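PDB 4RKS: putative uncharacterized protein Ta1305, which phosphorylates (R)-mevalonate at its 3-hydroxyl with ATP, giving 3-phosphomevalonate in the alternative mevalonate pathway of extreme acidophiles such as Thermoplasma acidophilum. Local coordinates for residues A[132-137]-A[152-157]; A[168-173]-A[179-184]. All blocks are in the same frame, centred on the assembly; numbering follows the deposited sequence.

Contact 1: residues A[132-137]-A[152-157]; sequences ASIGAA and NDLRAV
Leu154 lays both of its methyl groups against the backbone of Gly135, CD1 3.7 Å from Gly135 CA and CD2 3.7 Å from Gly135 N. The closest CA pair across the segments is also Gly135 with Leu154, at 6.8 Å, a short spacing made possible by the bare backbone of the glycine. Leu154 CG stands opposite its own carbonyl carbon (chi1 -60°), and the extended second torsion (chi2 179°) carries the branched end to the neighbouring helix. There the fork spans one turn: CD1 also approaches Ala132 CA at 4.1 Å, while CD2 meets Ile134 CG2 at 4.3 Å. No hydrogen bond joins the segments; the contact is van der Waals packing of the leucine methyls on backbone and on Ile134. Within 152-157, the buried Arg155 donates through NH1 to an in-plane lone pair of OD1 of Asn152, a residue at the surface, at 2.8 Å, and its NH2 forms a salt bridge with Glu151. Ala132 and Ser133 touch Ala29 of strand 24-34, and Ile134 packs on Val96 of helix 92-99, close to the ATP-binding Tyr115. The arrangement is buried helix-helix packing around a glycine, within the helical layer of the N-terminal domain of a GHMP-family kinase.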
loop_
_atom_site.group_PDB
_atom_site.type_symbol
_atom_site.label_atom_id
_atom_site.label_comp_id
_atom_site.label_asym_id
_atom_site.label_seq_id
_atom_site.Cartn_x
_atom_site.Cartn_y
_atom_site.Cartn_z
ATOM N N ALA A 132 -2.654 5.569 6.707
ATOM C CA ALA A 132 -3.922 4.987 7.129
ATOM C C ALA A 132 -4.052 4.943 8.663
ATOM O O ALA A 132 -5.143 5.153 9.204
ATOM C CB ALA A 132 -4.074 3.598 6.532
ATOM N N SER A 133 -2.941 4.702 9.364
ATOM C CA SER A 133 -2.997 4.586 10.826
ATOM C C SER A 133 -3.333 5.937 11.434
ATOM O O SER A 133 -4.026 6.018 12.459
ATOM C CB SER A 133 -1.682 4.054 11.415
ATOM O OG SER A 133 -0.631 4.973 11.211
ATOM N N ILE A 134 -2.835 7.000 10.811
ATOM C CA ILE A 134 -3.242 8.339 11.204
ATOM C C ILE A 134 -4.745 8.496 11.049
ATOM O O ILE A 134 -5.419 8.975 11.960
ATOM C CB ILE A 134 -2.537 9.414 10.386
ATOM C CG1 ILE A 134 -1.029 9.332 10.616
ATOM C CG2 ILE A 134 -3.040 10.794 10.787
ATOM C CD1 ILE A 134 -0.261 10.281 9.782
ATOM N N GLY A 135 -5.272 8.093 9.897
ATOM C CA GLY A 135 -6.717 8.140 9.688
ATOM C C GLY A 135 -7.523 7.374 10.731
ATOM O O GLY A 135 -8.542 7.857 11.231
ATOM N N ALA A 136 -7.061 6.175 11.070
ATOM C CA ALA A 136 -7.751 5.339 12.050
ATOM C C ALA A 136 -7.720 5.985 13.414
ATOM O O ALA A 136 -8.648 5.844 14.168
ATOM C CB ALA A 136 -7.122 3.934 12.127
ATOM N N ALA A 137 -6.633 6.668 13.744
ATOM C CA ALA A 137 -6.557 7.356 15.042
ATOM C C ALA A 137 -7.574 8.515 15.131
ATOM O O ALA A 137 -8.239 8.697 16.145
ATOM C CB ALA A 137 -5.140 7.866 15.285
ATOM N N ASN A 152 -9.010 11.521 1.681
ATOM C CA ASN A 152 -8.544 12.593 0.787
ATOM C C ASN A 152 -7.384 13.366 1.408
ATOM O O ASN A 152 -6.402 13.665 0.730
ATOM C CB ASN A 152 -9.691 13.554 0.440
ATOM C CG ASN A 152 -10.703 12.944 -0.522
ATOM O OD1 ASN A 152 -10.344 12.183 -1.416
ATOM N ND2 ASN A 152 -11.978 13.287 -0.343
ATOM N N ASP A 153 -7.494 13.652 2.707
ATOM C CA ASP A 153 -6.438 14.328 3.459
ATOM C C ASP A 153 -5.202 13.448 3.688
ATOM O O ASP A 153 -4.077 13.957 3.739
ATOM C CB ASP A 153 -6.970 14.817 4.813
ATOM C CG ASP A 153 -8.141 15.801 4.669
ATOM O OD1 ASP A 153 -8.042 16.733 3.845
ATOM O OD2 ASP A 153 -9.164 15.628 5.371
ATOM N N LEU A 154 -5.400 12.135 3.812
ATOM C CA LEU A 154 -4.285 11.239 4.100
ATOM C C LEU A 154 -3.333 11.058 2.918
ATOM O O LEU A 154 -2.205 10.613 3.102
ATOM C CB LEU A 154 -4.785 9.858 4.531
ATOM C CG LEU A 154 -5.671 9.771 5.773
ATOM C CD1 LEU A 154 -6.066 8.312 6.005
ATOM C CD2 LEU A 154 -5.001 10.379 7.005
ATOM N N ARG A 155 -3.782 11.370 1.707
ATOM C CA ARG A 155 -2.957 11.080 0.531
ATOM C C ARG A 155 -1.716 11.961 0.466
ATOM O O ARG A 155 -0.725 11.596 -0.178
ATOM C CB ARG A 155 -3.782 11.210 -0.759
ATOM C CG ARG A 155 -4.757 10.057 -0.932
ATOM C CD ARG A 155 -5.368 9.962 -2.336
ATOM N NE ARG A 155 -6.584 9.158 -2.280
ATOM C CZ ARG A 155 -7.792 9.691 -2.176
ATOM N NH1 ARG A 155 -7.920 11.009 -2.174
ATOM N NH2 ARG A 155 -8.863 8.923 -2.096
ATOM N N ALA A 156 -1.757 13.095 1.164
ATOM C CA ALA A 156 -0.614 13.988 1.244
ATOM C C ALA A 156 0.528 13.294 1.964
ATOM O O ALA A 156 1.694 13.591 1.739
ATOM C CB ALA A 156 -0.989 15.289 1.960
ATOM N N VAL A 157 0.174 12.362 2.839
ATOM C CA VAL A 157 1.151 11.572 3.540
ATOM C C VAL A 157 1.601 10.404 2.654
ATOM O O VAL A 157 2.789 10.127 2.543
ATOM C CB VAL A 157 0.578 11.068 4.873
ATOM C CG1 VAL A 157 1.582 10.180 5.591
ATOM C CG2 VAL A 157 0.190 12.269 5.740
#

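Contact 2: residues A[168-173]-A[179-184]; sequences GLTITW and AYTEKI
Thr172 and Thr181 face each other at the closest backbone pairing of this hairpin, a non-hydrogen-bonded pair with the two CA atoms 4.0 Å apart. Their OG1 atoms are separated by only 2.5 Å, a value too short to take literally. On the same face Thr181 CG2 lies 3.7 Å from Thr170 CB. The three threonines of this face are buried. Reciprocal backbone bonds hold the hydrogen-bonded pairs Ile171-Glu182 and Trp173-Tyr180, the shortest being Glu182 N to Ile171 O at 2.8 Å.

The other face is tight at its centre and looser at its margin. Trp173 NE1 donates to Glu182 OE1 at 3.1 Å, nearly straight at 167°, with the oxygen at the ring edge close to the ring plane; carboxylate and ring planes are turned 45° apart. Glu182 reaches it as an extended chain, CG opposite the backbone N (chi1 164°), while its OE2 forms a salt bridge with Lys235. Ile171 CG2 sits 3.4 Å above the centre of the indole plane, covering one face. Farther along, Ile171 CG1 and Ile184 CG1 meet at 3.8 Å. By contrast, exposed Tyr180 makes little side-chain contact with the opposite strand and stacks on His148 instead, and on the threonine face Lys183 is solvent-exposed, making little contact across the pair. The whole is an antiparallel beta hairpin of the N-terminal domain, its threonine face lying against helix 161-166, where Phe166 packs on Thr181 and Arg163 of the mevalonate pocket lies beside Thr170.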
loop_
_atom_site.group_PDB
_atom_site.type_symbol
_atom_site.label_atom_id
_atom_site.label_comp_id
_atom_site.label_asym_id
_atom_site.label_seq_id
_atom_site.Cartn_x
_atom_site.Cartn_y
_atom_site.Cartn_z
ATOM N N GLY A 168 -8.253 -5.461 2.911
ATOM C CA GLY A 168 -8.609 -6.405 1.865
ATOM C C GLY A 168 -8.190 -5.974 0.469
ATOM O O GLY A 168 -7.134 -5.354 0.271
ATOM N N LEU A 169 -9.009 -6.325 -0.516
ATOM C CA LEU A 169 -8.787 -5.884 -1.883
ATOM C C LEU A 169 -9.619 -4.641 -2.123
ATOM O O LEU A 169 -10.815 -4.646 -1.859
ATOM C CB LEU A 169 -9.173 -6.965 -2.890
ATOM C CG LEU A 169 -9.190 -6.591 -4.368
ATOM C CD1 LEU A 169 -7.787 -6.232 -4.837
ATOM C CD2 LEU A 169 -9.786 -7.747 -5.211
ATOM N N THR A 170 -8.977 -3.583 -2.610
ATOM C CA THR A 170 -9.671 -2.339 -2.888
ATOM C C THR A 170 -9.386 -1.881 -4.303
ATOM O O THR A 170 -8.406 -2.317 -4.930
ATOM C CB THR A 170 -9.251 -1.214 -1.922
ATOM O OG1 THR A 170 -7.831 -1.041 -1.995
ATOM C CG2 THR A 170 -9.688 -1.533 -0.480
ATOM N N ILE A 171 -10.271 -1.026 -4.802
ATOM C CA ILE A 171 -10.041 -0.269 -6.010
ATOM C C ILE A 171 -10.129 1.202 -5.643
ATOM O O ILE A 171 -11.030 1.609 -4.915
ATOM C CB ILE A 171 -11.069 -0.595 -7.118
ATOM C CG1 ILE A 171 -10.827 -1.983 -7.702
ATOM C CG2 ILE A 171 -11.041 0.471 -8.218
ATOM C CD1 ILE A 171 -11.956 -2.445 -8.566
ATOM N N THR A 172 -9.184 2.003 -6.118
ATOM C CA THR A 172 -9.277 3.434 -5.914
ATOM C C THR A 172 -9.490 4.082 -7.268
ATOM O O THR A 172 -8.547 4.203 -8.055
ATOM C CB THR A 172 -8.040 3.995 -5.227
ATOM O OG1 THR A 172 -7.928 3.397 -3.935
ATOM C CG2 THR A 172 -8.146 5.526 -5.068
ATOM N N TRP A 173 -10.748 4.422 -7.551
ATOM C CA TRP A 173 -11.145 5.105 -8.792
ATOM C C TRP A 173 -10.614 6.525 -8.777
ATOM O O TRP A 173 -10.636 7.167 -7.741
ATOM C CB TRP A 173 -12.678 5.132 -8.951
ATOM C CG TRP A 173 -13.331 3.777 -8.808
ATOM C CD1 TRP A 173 -13.927 3.264 -7.687
ATOM C CD2 TRP A 173 -13.419 2.756 -9.808
ATOM N NE1 TRP A 173 -14.398 2.002 -7.936
ATOM C CE2 TRP A 173 -14.089 1.658 -9.226
ATOM C CE3 TRP A 173 -12.991 2.662 -11.137
ATOM C CZ2 TRP A 173 -14.351 0.484 -9.930
ATOM C CZ3 TRP A 173 -13.251 1.498 -11.836
ATOM C CH2 TRP A 173 -13.922 0.418 -11.229
ATOM N N ALA A 179 -10.775 11.211 -6.231
ATOM C CA ALA A 179 -10.457 9.793 -6.067
ATOM C C ALA A 179 -11.313 9.183 -4.963
ATOM O O ALA A 179 -11.635 9.836 -3.947
ATOM C CB ALA A 179 -8.971 9.596 -5.771
ATOM N N TYR A 180 -11.685 7.924 -5.162
ATOM C CA TYR A 180 -12.566 7.250 -4.225
ATOM C C TYR A 180 -12.231 5.753 -4.095
ATOM O O TYR A 180 -12.210 5.024 -5.085
ATOM C CB TYR A 180 -14.028 7.453 -4.662
ATOM C CG TYR A 180 -15.036 6.878 -3.692
ATOM C CD1 TYR A 180 -15.460 5.557 -3.802
ATOM C CD2 TYR A 180 -15.549 7.651 -2.653
ATOM C CE1 TYR A 180 -16.376 5.018 -2.904
ATOM C CE2 TYR A 180 -16.470 7.125 -1.752
ATOM C CZ TYR A 180 -16.877 5.810 -1.881
ATOM O OH TYR A 180 -17.788 5.283 -0.991
ATOM N N THR A 181 -11.968 5.299 -2.865
ATOM C CA THR A 181 -11.548 3.912 -2.624
ATOM C C THR A 181 -12.738 3.054 -2.183
ATOM O O THR A 181 -13.471 3.408 -1.265
ATOM C CB THR A 181 -10.438 3.817 -1.568
ATOM O OG1 THR A 181 -9.254 4.467 -2.049
ATOM C CG2 THR A 181 -10.114 2.345 -1.241
ATOM N N GLU A 182 -12.908 1.922 -2.849
ATOM C CA GLU A 182 -14.019 1.015 -2.598
ATOM C C GLU A 182 -13.496 -0.371 -2.191
ATOM O O GLU A 182 -12.566 -0.889 -2.814
ATOM C CB GLU A 182 -14.898 0.916 -3.865
ATOM C CG GLU A 182 -15.867 -0.257 -3.897
ATOM C CD GLU A 182 -16.642 -0.390 -5.219
ATOM O OE1 GLU A 182 -16.226 0.179 -6.261
ATOM O OE2 GLU A 182 -17.676 -1.090 -5.205
ATOM N N LYS A 183 -14.101 -0.969 -1.164
ATOM C CA LYS A 183 -13.765 -2.332 -0.758
ATOM C C LYS A 183 -14.422 -3.327 -1.694
ATOM O O LYS A 183 -15.636 -3.294 -1.871
ATOM C CB LYS A 183 -14.216 -2.599 0.676
ATOM C CG LYS A 183 -13.436 -1.824 1.707
ATOM C CD LYS A 183 -14.323 -1.388 2.867
ATOM C CE LYS A 183 -14.732 -2.571 3.719
ATOM N NZ LYS A 183 -15.408 -2.128 4.969
ATOM N N ILE A 184 -13.624 -4.226 -2.263
ATOM C CA ILE A 184 -14.103 -5.137 -3.301
ATOM C C ILE A 184 -14.233 -6.575 -2.802
ATOM O O ILE A 184 -15.196 -7.269 -3.134
ATOM C CB ILE A 184 -13.154 -5.094 -4.533
ATOM C CG1 ILE A 184 -13.091 -3.676 -5.106
ATOM C CG2 ILE A 184 -13.608 -6.036 -5.589
ATOM C CD1 ILE A 184 -14.428 -3.153 -5.614
#

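Overall arrangement
Following the chain, helix 128-141 comes just after the ATP-binding residues Ser124 to Ser127. Contact 1 closes a mostly helical connection of 14 residues back onto it. The chain then passes through helix 161-166, which bears Arg163, before contact 2 closes the four-residue turn between strands 169-174 and 179-185. The two loops are in series, neither nested nor crossed, with centres about 15 Å apart. They meet at one margin, where Arg155 NH2 packs 3.5 Å from Ala179 O. Glu151 adds a polar link, since its OE2 serves both Arg155 and Thr181. Together they tie helices of the N-terminal domain to its hairpin, whose strand 169-174 also pairs with strand 53-59.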